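Long-range contact in ZmpA Glycopeptidase (Clostridium perfringens, PDB 6XSX), which is a glycopeptidase of the M60 family, a metalloprotease that probably cleaves glycosylated proteins, represented here by its catalytic module: residues P112-N124 with P173-L187. Residues are numbered along the deposited sequence; the frame is centred on the assembly and turned at random.
Sequences PGTAKAGVLYTSN and PQLPDVFDVFSDKTL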
# COMPACT_ATOMS: atom_id res chain seq x y z
N PRO A 112 8.12 27.15 0.98
CA PRO A 112 8.35 28.55 1.31
C PRO A 112 7.81 28.89 2.70
O PRO A 112 6.68 28.52 3.04
CB PRO A 112 7.62 29.27 0.16
CG PRO A 112 7.80 28.32 -1.01
CD PRO A 112 7.57 26.96 -0.37
N GLY A 113 8.65 29.54 3.51
CA GLY A 113 8.28 30.04 4.82
C GLY A 113 8.58 29.04 5.94
O GLY A 113 8.11 29.22 7.06
N THR A 114 9.31 27.96 5.63
CA THR A 114 9.61 26.98 6.66
C THR A 114 10.90 27.40 7.37
O THR A 114 11.89 27.70 6.71
CB THR A 114 9.76 25.57 6.08
OG1 THR A 114 8.66 25.37 5.20
CG2 THR A 114 9.80 24.48 7.14
N ALA A 115 10.86 27.38 8.71
CA ALA A 115 12.03 27.61 9.54
C ALA A 115 13.09 26.55 9.24
O ALA A 115 12.77 25.41 8.90
CB ALA A 115 11.62 27.57 10.99
N LYS A 116 14.37 26.95 9.34
CA LYS A 116 15.47 26.01 9.23
C LYS A 116 15.61 25.34 10.59
O LYS A 116 16.26 25.87 11.50
CB LYS A 116 16.76 26.72 8.78
CG LYS A 116 16.67 27.48 7.46
CD LYS A 116 16.50 26.56 6.26
CE LYS A 116 16.87 27.23 4.95
NZ LYS A 116 18.33 27.16 4.70
N ALA A 117 14.94 24.20 10.74
CA ALA A 117 14.82 23.55 12.04
C ALA A 117 14.12 22.22 11.85
O ALA A 117 13.49 21.99 10.82
CB ALA A 117 14.04 24.45 12.97
N GLY A 118 14.20 21.37 12.88
CA GLY A 118 13.54 20.08 12.86
C GLY A 118 13.78 19.31 14.16
O GLY A 118 13.96 19.92 15.21
N VAL A 119 13.79 17.97 14.06
CA VAL A 119 13.75 17.10 15.22
C VAL A 119 14.89 16.07 15.12
O VAL A 119 15.49 15.90 14.06
CB VAL A 119 12.38 16.41 15.35
CG1 VAL A 119 11.24 17.41 15.49
CG2 VAL A 119 12.13 15.44 14.20
N LEU A 120 15.16 15.40 16.25
CA LEU A 120 16.19 14.38 16.35
C LEU A 120 15.53 13.03 16.59
O LEU A 120 14.63 12.92 17.43
CB LEU A 120 17.17 14.69 17.49
CG LEU A 120 17.86 16.06 17.49
CD1 LEU A 120 18.75 16.20 18.71
CD2 LEU A 120 18.68 16.28 16.23
N TYR A 121 16.01 12.04 15.83
CA TYR A 121 15.76 10.63 16.08
C TYR A 121 17.10 9.91 16.26
O TYR A 121 18.15 10.43 15.88
CB TYR A 121 15.01 10.01 14.89
CG TYR A 121 13.81 10.78 14.40
CD1 TYR A 121 12.69 10.96 15.20
CD2 TYR A 121 13.79 11.33 13.13
CE1 TYR A 121 11.59 11.67 14.76
CE2 TYR A 121 12.69 12.04 12.66
CZ TYR A 121 11.58 12.20 13.48
OH TYR A 121 10.51 12.90 13.02
N THR A 122 17.04 8.70 16.83
CA THR A 122 18.22 7.86 16.90
C THR A 122 18.11 6.75 15.86
O THR A 122 17.01 6.29 15.53
CB THR A 122 18.45 7.26 18.30
OG1 THR A 122 17.40 6.34 18.61
CG2 THR A 122 18.50 8.31 19.39
N SER A 123 19.28 6.35 15.37
CA SER A 123 19.45 5.18 14.52
C SER A 123 20.58 4.36 15.12
O SER A 123 21.66 4.91 15.36
CB SER A 123 19.75 5.60 13.11
OG SER A 123 20.09 4.47 12.33
N ASN A 124 20.32 3.08 15.39
CA ASN A 124 21.31 2.22 16.00
C ASN A 124 21.39 0.91 15.22
O ASN A 124 20.92 -0.12 15.70
CB ASN A 124 21.03 1.96 17.48
CG ASN A 124 22.22 1.34 18.19
OD1 ASN A 124 23.36 1.59 17.81
ND2 ASN A 124 21.96 0.53 19.20
N PRO A 173 9.20 31.77 16.20
CA PRO A 173 8.93 31.18 14.89
C PRO A 173 10.12 30.47 14.23
O PRO A 173 9.95 29.86 13.17
CB PRO A 173 8.53 32.39 14.01
CG PRO A 173 8.19 33.49 15.00
CD PRO A 173 9.13 33.24 16.16
N GLN A 174 11.31 30.54 14.85
CA GLN A 174 12.48 29.84 14.36
C GLN A 174 12.42 28.35 14.74
O GLN A 174 13.22 27.57 14.22
CB GLN A 174 13.78 30.37 14.99
CG GLN A 174 14.26 31.73 14.50
CD GLN A 174 15.42 32.24 15.32
OE1 GLN A 174 15.68 31.80 16.45
NE2 GLN A 174 16.15 33.20 14.76
N LEU A 175 11.53 28.00 15.69
CA LEU A 175 11.34 26.61 16.10
C LEU A 175 10.62 25.83 15.00
O LEU A 175 9.84 26.40 14.26
CB LEU A 175 10.51 26.56 17.39
CG LEU A 175 11.23 26.95 18.68
CD1 LEU A 175 10.23 27.06 19.82
CD2 LEU A 175 12.30 25.93 19.03
N PRO A 176 10.80 24.48 14.88
CA PRO A 176 10.08 23.71 13.87
C PRO A 176 8.61 23.53 14.27
O PRO A 176 8.31 23.26 15.43
CB PRO A 176 10.80 22.36 13.90
CG PRO A 176 11.23 22.23 15.34
CD PRO A 176 11.64 23.63 15.75
N ASP A 177 7.70 23.70 13.30
CA ASP A 177 6.29 23.39 13.48
C ASP A 177 6.11 21.89 13.25
O ASP A 177 6.01 21.46 12.10
CB ASP A 177 5.42 24.24 12.54
CG ASP A 177 3.92 24.17 12.82
OD1 ASP A 177 3.50 23.37 13.69
OD2 ASP A 177 3.16 24.92 12.15
N VAL A 178 6.09 21.11 14.33
CA VAL A 178 6.18 19.66 14.19
C VAL A 178 5.42 18.96 15.32
O VAL A 178 5.53 19.37 16.48
CB VAL A 178 7.64 19.16 14.15
CG1 VAL A 178 8.43 19.57 15.39
CG2 VAL A 178 7.72 17.66 13.97
N PHE A 179 4.73 17.86 14.96
CA PHE A 179 4.19 16.89 15.90
C PHE A 179 4.38 15.48 15.34
O PHE A 179 4.06 15.23 14.17
CB PHE A 179 2.70 17.15 16.17
CG PHE A 179 2.03 16.11 17.01
CD1 PHE A 179 2.24 16.06 18.39
CD2 PHE A 179 1.19 15.17 16.44
CE1 PHE A 179 1.62 15.09 19.16
CE2 PHE A 179 0.58 14.19 17.22
CZ PHE A 179 0.79 14.16 18.58
N ASP A 180 4.91 14.57 16.18
CA ASP A 180 5.16 13.20 15.74
C ASP A 180 4.30 12.22 16.53
O ASP A 180 4.17 12.35 17.74
CB ASP A 180 6.63 12.79 15.92
CG ASP A 180 7.58 13.32 14.85
OD1 ASP A 180 7.09 13.69 13.76
OD2 ASP A 180 8.80 13.34 15.09
N VAL A 181 3.76 11.21 15.83
CA VAL A 181 3.18 10.04 16.47
C VAL A 181 4.04 8.82 16.16
O VAL A 181 4.17 8.44 14.99
CB VAL A 181 1.73 9.77 16.00
CG1 VAL A 181 1.10 8.63 16.79
CG2 VAL A 181 0.86 11.02 16.06
N PHE A 182 4.59 8.21 17.22
CA PHE A 182 5.30 6.94 17.13
C PHE A 182 4.38 5.82 17.59
O PHE A 182 3.91 5.82 18.73
CB PHE A 182 6.54 6.94 18.03
CG PHE A 182 7.52 8.04 17.72
CD1 PHE A 182 8.63 7.79 16.93
CD2 PHE A 182 7.32 9.33 18.19
CE1 PHE A 182 9.52 8.81 16.63
CE2 PHE A 182 8.22 10.35 17.90
CZ PHE A 182 9.32 10.08 17.11
N SER A 183 4.14 4.87 16.68
CA SER A 183 3.42 3.65 17.01
C SER A 183 4.45 2.55 17.25
O SER A 183 5.64 2.84 17.37
CB SER A 183 2.44 3.31 15.92
OG SER A 183 3.12 2.92 14.73
N ASP A 184 4.01 1.28 17.30
CA ASP A 184 4.98 0.20 17.40
C ASP A 184 5.84 0.16 16.15
O ASP A 184 7.06 -0.04 16.23
CB ASP A 184 4.33 -1.16 17.72
CG ASP A 184 3.71 -1.21 19.11
OD1 ASP A 184 4.16 -0.45 20.00
OD2 ASP A 184 2.76 -1.99 19.30
N LYS A 185 5.21 0.40 14.99
CA LYS A 185 5.85 0.08 13.72
C LYS A 185 5.95 1.31 12.82
O LYS A 185 6.50 1.19 11.73
CB LYS A 185 5.12 -1.05 12.99
CG LYS A 185 5.09 -2.40 13.71
CD LYS A 185 6.45 -3.04 13.97
CE LYS A 185 7.18 -3.47 12.71
NZ LYS A 185 8.33 -4.36 13.00
N THR A 186 5.41 2.46 13.24
CA THR A 186 5.35 3.59 12.32
C THR A 186 5.68 4.91 12.99
O THR A 186 5.69 5.03 14.23
CB THR A 186 3.99 3.72 11.62
OG1 THR A 186 3.13 4.46 12.49
CG2 THR A 186 3.36 2.40 11.23
N LEU A 187 5.93 5.90 12.13
CA LEU A 187 6.02 7.31 12.48
C LEU A 187 5.10 8.11 11.55
O LEU A 187 5.08 7.90 10.33
CB LEU A 187 7.48 7.79 12.37
CG LEU A 187 7.70 9.31 12.39
CD1 LEU A 187 7.13 9.94 13.66
CD2 LEU A 187 9.17 9.67 12.24
O HOH W 1 15.46 28.23 12.95
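Tyr121, Pro176 and Ala115 bury the most surface where residues 112-124 meet residues 173-187, and the tyrosine makes the one direct hydrogen bond between them. Its chi1 of -48° sets CG anti to the carbonyl carbon and carries the ring toward strand 179-182, where OH donates to Asp180 OD2 at 2.7 Å. The carboxylate oxygen lies at the ring's edge, in its plane, and is met on its syn side, 28° out of the carboxylate plane. OD2 also bonds Tyr145 OH, so two phenols share a buried oxygen whose negative charge they probably help stabilise. Tyrosine suits this place because its ring packs against apolar Phe182 and Leu187 while its hydroxyl reaches the acid. Phe182 approaches edge to edge, CZ 3.6 Å from Tyr121 CE1; Leu187 CD2 packs obliquely, 3.7 Å from Tyr121 CZ.

Farther back along the strand, the branched tips of Val119 and Val178 meet head-on, CG1 to CG1 at 3.5 Å, giving apolar bulk close to each main chain. Pro176 sets its compact apolar ring against the backbone of Gly118, CG lying 3.6 Å from Gly118 O, and its CD touches Ala117 CB at 3.8 Å. At the loop end, Ala115 has only a methyl, small enough to nestle against the carbonyls of residues 173-175, with CB 3.6 Å from Gln174 O. A water donates to both Lys116 O and Gln174 O, bridging the two backbones.

Both segments belong to the peptidase M60 region. Their strands run roughly parallel, 22° apart, in its mixed sheet, with 49-56 and 143-149 between them. An axis approach of only 9.8 Å implies that the sheet curls, letting side chains meet across its concave face. Tyr145, from strand 143-149, touches Val119, Tyr121 and Val178; Phe179 and Val181 instead pack on helix 206-224.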